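Local coordinates for protein arabinogalactan endo-1,4-beta-galactosidase (Ignisphaera aggregans, PDB 7OSK) that probably cleaves internal beta-1,4-galactosidic bonds of arabinogalactan-type polysaccharides through a calcium-binding family 53 glycoside hydrolase domain, part of a longer protein, at residues 63-68 / 357-362; 236-241 / 274-279. One frame throughout, in Å; residues are numbered along the deposited sequence.

Contact 1. Residues 63-68 / 357-362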
loop_
_atom_site.group_PDB
_atom_site.type_symbol
_atom_site.label_atom_id
_atom_site.label_comp_id
_atom_site.label_asym_id
_atom_site.label_seq_id
_atom_site.Cartn_x
_atom_site.Cartn_y
_atom_site.Cartn_z
ATOM N N ILE A 63 -11.816 -11.584 -8.144
ATOM C CA ILE A 63 -13.260 -11.614 -8.362
ATOM C C ILE A 63 -13.592 -11.977 -9.810
ATOM O O ILE A 63 -14.574 -12.674 -10.076
ATOM C CB ILE A 63 -13.906 -10.255 -8.009
ATOM C CG1 ILE A 63 -13.610 -9.889 -6.552
ATOM C CG2 ILE A 63 -15.418 -10.295 -8.240
ATOM C CD1 ILE A 63 -13.987 -8.468 -6.175
ATOM N N GLU A 64 -12.771 -11.506 -10.742
ATOM C CA GLU A 64 -12.991 -11.770 -12.159
ATOM C C GLU A 64 -12.818 -13.251 -12.475
ATOM O O GLU A 64 -13.467 -13.779 -13.376
ATOM C CB GLU A 64 -12.037 -10.932 -13.016
ATOM C CG GLU A 64 -12.373 -9.443 -13.032
ATOM C CD GLU A 64 -11.368 -8.617 -13.816
ATOM O OE1 GLU A 64 -10.552 -9.213 -14.549
ATOM O OE2 GLU A 64 -11.397 -7.371 -13.700
ATOM N N LEU A 65 -11.946 -13.917 -11.726
ATOM C CA LEU A 65 -11.671 -15.332 -11.948
ATOM C C LEU A 65 -12.737 -16.225 -11.315
ATOM O O LEU A 65 -12.874 -17.390 -11.688
ATOM C CB LEU A 65 -10.290 -15.697 -11.398
ATOM C CG LEU A 65 -9.089 -14.968 -12.008
ATOM C CD1 LEU A 65 -7.792 -15.505 -11.423
ATOM C CD2 LEU A 65 -9.074 -15.076 -13.529
ATOM N N GLY A 66 -13.482 -15.675 -10.359
ATOM C CA GLY A 66 -14.549 -16.403 -9.693
ATOM C C GLY A 66 -14.336 -16.546 -8.197
ATOM O O GLY A 66 -15.037 -17.314 -7.537
ATOM N N GLY A 67 -13.368 -15.812 -7.660
ATOM C CA GLY A 67 -13.092 -15.842 -6.235
ATOM C C GLY A 67 -14.200 -15.195 -5.426
ATOM O O GLY A 67 -14.779 -14.194 -5.847
ATOM N N LYS A 68 -14.487 -15.773 -4.262
ATOM C CA LYS A 68 -15.588 -15.322 -3.414
ATOM C C LYS A 68 -15.117 -14.964 -2.007
ATOM O O LYS A 68 -14.285 -15.661 -1.426
ATOM C CB LYS A 68 -16.668 -16.404 -3.332
ATOM C CG LYS A 68 -17.328 -16.738 -4.664
ATOM C CD LYS A 68 -18.308 -17.895 -4.518
ATOM C CE LYS A 68 -19.018 -18.206 -5.827
ATOM N NZ LYS A 68 -19.878 -17.079 -6.286
ATOM N N ILE A 357 -6.392 -13.688 -1.142
ATOM C CA ILE A 357 -6.747 -15.061 -0.810
ATOM C C ILE A 357 -6.215 -16.018 -1.877
ATOM O O ILE A 357 -5.986 -15.610 -3.016
ATOM C CB ILE A 357 -8.276 -15.224 -0.674
ATOM C CG1 ILE A 357 -8.983 -14.846 -1.980
ATOM C CG2 ILE A 357 -8.797 -14.356 0.465
ATOM C CD1 ILE A 357 -10.402 -15.360 -2.070
ATOM N N PRO A 358 -6.013 -17.296 -1.516
ATOM C CA PRO A 358 -5.504 -18.242 -2.510
ATOM C C PRO A 358 -6.560 -18.594 -3.546
ATOM O O PRO A 358 -7.655 -19.023 -3.181
ATOM C CB PRO A 358 -5.124 -19.463 -1.670
ATOM C CG PRO A 358 -6.038 -19.406 -0.506
ATOM C CD PRO A 358 -6.257 -17.947 -0.216
ATOM N N TYR A 359 -6.234 -18.408 -4.820
ATOM C CA TYR A 359 -7.148 -18.754 -5.898
ATOM C C TYR A 359 -6.363 -19.062 -7.170
ATOM O O TYR A 359 -5.388 -18.376 -7.473
ATOM C CB TYR A 359 -8.139 -17.619 -6.156
ATOM C CG TYR A 359 -9.410 -18.078 -6.838
ATOM C CD1 TYR A 359 -10.504 -18.503 -6.096
ATOM C CD2 TYR A 359 -9.513 -18.098 -8.225
ATOM C CE1 TYR A 359 -11.665 -18.931 -6.713
ATOM C CE2 TYR A 359 -10.673 -18.521 -8.850
ATOM C CZ TYR A 359 -11.745 -18.936 -8.087
ATOM O OH TYR A 359 -12.903 -19.361 -8.699
ATOM N N PRO A 360 -6.773 -20.105 -7.912
ATOM C CA PRO A 360 -6.104 -20.400 -9.183
ATOM C C PRO A 360 -6.107 -19.209 -10.136
ATOM O O PRO A 360 -7.176 -18.697 -10.477
ATOM C CB PRO A 360 -6.929 -21.558 -9.750
ATOM C CG PRO A 360 -7.498 -22.226 -8.560
ATOM C CD PRO A 360 -7.781 -21.128 -7.579
ATOM N N GLY A 361 -4.919 -18.774 -10.547
ATOM C CA GLY A 361 -4.786 -17.675 -11.487
ATOM C C GLY A 361 -4.471 -16.346 -10.828
ATOM O O GLY A 361 -4.065 -15.398 -11.503
ATOM N N ALA A 362 -4.652 -16.279 -9.512
ATOM C CA ALA A 362 -4.430 -15.047 -8.759
ATOM C C ALA A 362 -3.140 -15.118 -7.947
ATOM O O ALA A 362 -3.100 -14.700 -6.791
ATOM C CB ALA A 362 -5.611 -14.769 -7.844
#
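Tyr359 swings its ring away from its own backbone N (chi1 -157°), which lays it along the backbone of Gly66 and Gly67, while Leu65 has CG anti to its carbonyl carbon (chi1 -61°) and reaches the turn that begins at the tyrosine. Gly67 supplies a CH-pi contact: its CA sits over one face of the Tyr359 ring, 3.9 Å from the centroid and 28° off the normal. Against the opposite face lies CD of Pro360, so the ring is held between the glycine backbone and its own neighbour. Leu65 touches the same ring through CB, which is 3.8 Å from Tyr359 CE2. Its methyl CD1 packs on the backbone of the type II turn from Tyr359 to Ala362, 3.5 Å from Gly361 C, and reaches Ala362 CB at 4.3 Å. Deeper in, Ile357 points CD1 at the carbonyl of Lys68 and also packs on Ile62. Trp61 donates from NE1 to Gly361 O, tying the turn to helix 59-65. Gly66, with positive phi, is the C-prime residue of the Schellman motif that ends helix 59-65; the turn following the last barrel strand thus packs against a helix terminus after the first strand of the TIM barrel.

Contact 2. Residues 236-241 / 274-279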
loop_
_atom_site.group_PDB
_atom_site.type_symbol
_atom_site.label_atom_id
_atom_site.label_comp_id
_atom_site.label_asym_id
_atom_site.label_seq_id
_atom_site.Cartn_x
_atom_site.Cartn_y
_atom_site.Cartn_z
ATOM N N VAL A 236 12.467 1.406 8.665
ATOM C CA VAL A 236 12.322 2.350 9.765
ATOM C C VAL A 236 13.686 2.882 10.208
ATOM O O VAL A 236 13.855 3.323 11.344
ATOM C CB VAL A 236 11.583 1.709 10.967
ATOM C CG1 VAL A 236 10.083 1.648 10.705
ATOM C CG2 VAL A 236 12.135 0.322 11.259
ATOM N N LYS A 237 14.658 2.841 9.299
ATOM C CA LYS A 237 15.963 3.439 9.555
ATOM C C LYS A 237 15.805 4.957 9.629
ATOM O O LYS A 237 15.776 5.640 8.605
ATOM C CB LYS A 237 16.970 3.049 8.465
ATOM C CG LYS A 237 18.204 2.315 8.973
ATOM C CD LYS A 237 19.463 2.812 8.269
ATOM C CE LYS A 237 20.686 1.988 8.645
ATOM N NZ LYS A 237 21.737 2.806 9.322
ATOM N N ALA A 238 15.699 5.477 10.848
ATOM C CA ALA A 238 15.388 6.890 11.059
ATOM C C ALA A 238 16.444 7.816 10.459
ATOM O O ALA A 238 16.110 8.838 9.862
ATOM C CB ALA A 238 15.227 7.173 12.547
ATOM N N ASP A 239 17.716 7.457 10.610
ATOM C CA ASP A 239 18.801 8.299 10.118
ATOM C C ASP A 239 18.765 8.425 8.595
ATOM O O ASP A 239 19.258 9.406 8.039
ATOM C CB ASP A 239 20.159 7.752 10.569
ATOM C CG ASP A 239 20.361 6.299 10.187
ATOM O OD1 ASP A 239 19.367 5.542 10.171
ATOM O OD2 ASP A 239 21.514 5.913 9.905
ATOM N N PHE A 240 18.180 7.437 7.924
ATOM C CA PHE A 240 18.039 7.491 6.471
ATOM C C PHE A 240 16.886 8.403 6.070
ATOM O O PHE A 240 17.002 9.171 5.115
ATOM C CB PHE A 240 17.822 6.094 5.887
ATOM C CG PHE A 240 17.398 6.107 4.445
ATOM C CD1 PHE A 240 18.337 6.227 3.433
ATOM C CD2 PHE A 240 16.059 6.007 4.104
ATOM C CE1 PHE A 240 17.948 6.243 2.105
ATOM C CE2 PHE A 240 15.663 6.024 2.781
ATOM C CZ PHE A 240 16.608 6.143 1.779
ATOM N N TYR A 241 15.774 8.306 6.796
ATOM C CA TYR A 241 14.618 9.159 6.545
ATOM C C TYR A 241 15.014 10.628 6.646
ATOM O O TYR A 241 14.624 11.446 5.810
ATOM C CB TYR A 241 13.490 8.850 7.530
ATOM C CG TYR A 241 12.602 7.691 7.130
ATOM C CD1 TYR A 241 13.089 6.388 7.112
ATOM C CD2 TYR A 241 11.272 7.896 6.786
ATOM C CE1 TYR A 241 12.278 5.324 6.754
ATOM C CE2 TYR A 241 10.452 6.838 6.427
ATOM C CZ TYR A 241 10.961 5.555 6.412
ATOM O OH TYR A 241 10.153 4.497 6.057
ATOM N N ARG A 274 8.519 3.104 16.743
ATOM C CA ARG A 274 8.231 4.242 17.611
ATOM C C ARG A 274 9.269 5.346 17.454
ATOM O O ARG A 274 8.933 6.529 17.431
ATOM C CB ARG A 274 8.179 3.802 19.074
ATOM C CG ARG A 274 6.783 3.511 19.589
ATOM C CD ARG A 274 6.792 3.232 21.083
ATOM N NE ARG A 274 5.473 3.426 21.680
ATOM C CZ ARG A 274 4.520 2.500 21.726
ATOM N NH1 ARG A 274 4.722 1.294 21.209
ATOM N NH2 ARG A 274 3.356 2.784 22.292
ATOM N N ASN A 275 10.533 4.953 17.352
ATOM C CA ASN A 275 11.622 5.912 17.238
ATOM C C ASN A 275 11.543 6.697 15.936
ATOM O O ASN A 275 11.878 7.881 15.899
ATOM C CB ASN A 275 12.974 5.200 17.334
ATOM C CG ASN A 275 13.155 4.470 18.649
ATOM O OD1 ASN A 275 12.713 4.937 19.701
ATOM N ND2 ASN A 275 13.808 3.316 18.597
ATOM N N LEU A 276 11.100 6.037 14.872
ATOM C CA LEU A 276 10.957 6.700 13.582
ATOM C C LEU A 276 9.859 7.754 13.632
ATOM O O LEU A 276 10.044 8.876 13.165
ATOM C CB LEU A 276 10.646 5.690 12.476
ATOM C CG LEU A 276 10.444 6.312 11.088
ATOM C CD1 LEU A 276 11.736 6.950 10.590
ATOM C CD2 LEU A 276 9.929 5.289 10.101
ATOM N N VAL A 277 8.714 7.382 14.192
ATOM C CA VAL A 277 7.555 8.264 14.214
ATOM C C VAL A 277 7.871 9.563 14.951
ATOM O O VAL A 277 7.670 10.649 14.408
ATOM C CB VAL A 277 6.335 7.578 14.870
ATOM C CG1 VAL A 277 5.171 8.558 15.014
ATOM C CG2 VAL A 277 5.900 6.368 14.053
ATOM N N ARG A 278 8.369 9.452 16.179
ATOM C CA ARG A 278 8.649 10.633 16.991
ATOM C C ARG A 278 9.732 11.508 16.359
ATOM O O ARG A 278 9.786 12.713 16.599
ATOM C CB ARG A 278 9.063 10.229 18.409
ATOM C CG ARG A 278 10.454 9.629 18.520
ATOM C CD ARG A 278 10.808 9.324 19.965
ATOM N NE ARG A 278 10.170 8.099 20.450
ATOM C CZ ARG A 278 9.012 8.048 21.104
ATOM N NH1 ARG A 278 8.326 9.155 21.369
ATOM N NH2 ARG A 278 8.538 6.873 21.499
ATOM N N THR A 279 10.595 10.896 15.556
ATOM C CA THR A 279 11.656 11.628 14.874
ATOM C C THR A 279 11.088 12.439 13.712
ATOM O O THR A 279 11.617 13.492 13.361
ATOM C CB THR A 279 12.752 10.677 14.345
ATOM O OG1 THR A 279 13.210 9.831 15.408
ATOM C CG2 THR A 279 13.933 11.462 13.780
#
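Leu276 carries the apolar packing: both methyls lie over the Tyr241 ring, CD1 also meeting Ala238 and CD2 Val236. CD1 makes a CH-pi contact with one face, 3.8 Å from the centroid of the Tyr241 ring and 19° off the normal, and the two side chains cross at about a right angle. The same methyl lies 3.7 Å from Ala238 CA and 4.0 Å from Ala238 CB, so it occupies the angle between the ring and the first turn of helix 238-250. CD2 is 3.7 Å from Val236 CG1 and lies over the same face near its hydroxyl end, 3.8 Å from Tyr241 CZ. Chi1 of 179° sends CG of the leucine toward 236-241, and chi2 of 65° turns the methyls onto the ring. This joins two neighbouring outer helices of the TIM barrel, 238-250 and 270-283, and both Tyr241 and Leu276 also reach Ile260 on strand 257-261, which lies between them in sequence. Ala238 CB is also 4.4 Å from Thr279 OG1. Among polar groups, the phenol oxygen of Tyr241 finds its hydrogen-bond partner in Gly235 O, just before Val236. Arg274 forms salt bridges to Glu340 and Glu341 and Arg278 to Glu341, on the side of helix 324-342.

The two contacts lie on opposite sides of the chain's centre, with their centres 38 Å apart and their nearest atoms about 25 Å apart, so they do not touch. Both belong to the same glycosyl hydrolase family 53 domain, built round a closed barrel of eight parallel strands, in which the first, 51-55, and the last, 346-352, are neighbours. Contact 1 brings early and late parts of the chain together, packing the loop after the last strand on the end of the helix after the first. Contact 2 falls between these along the sequence and joins the helices that come before and after strand 257-261 in the chain, as local packing in the outer helical layer.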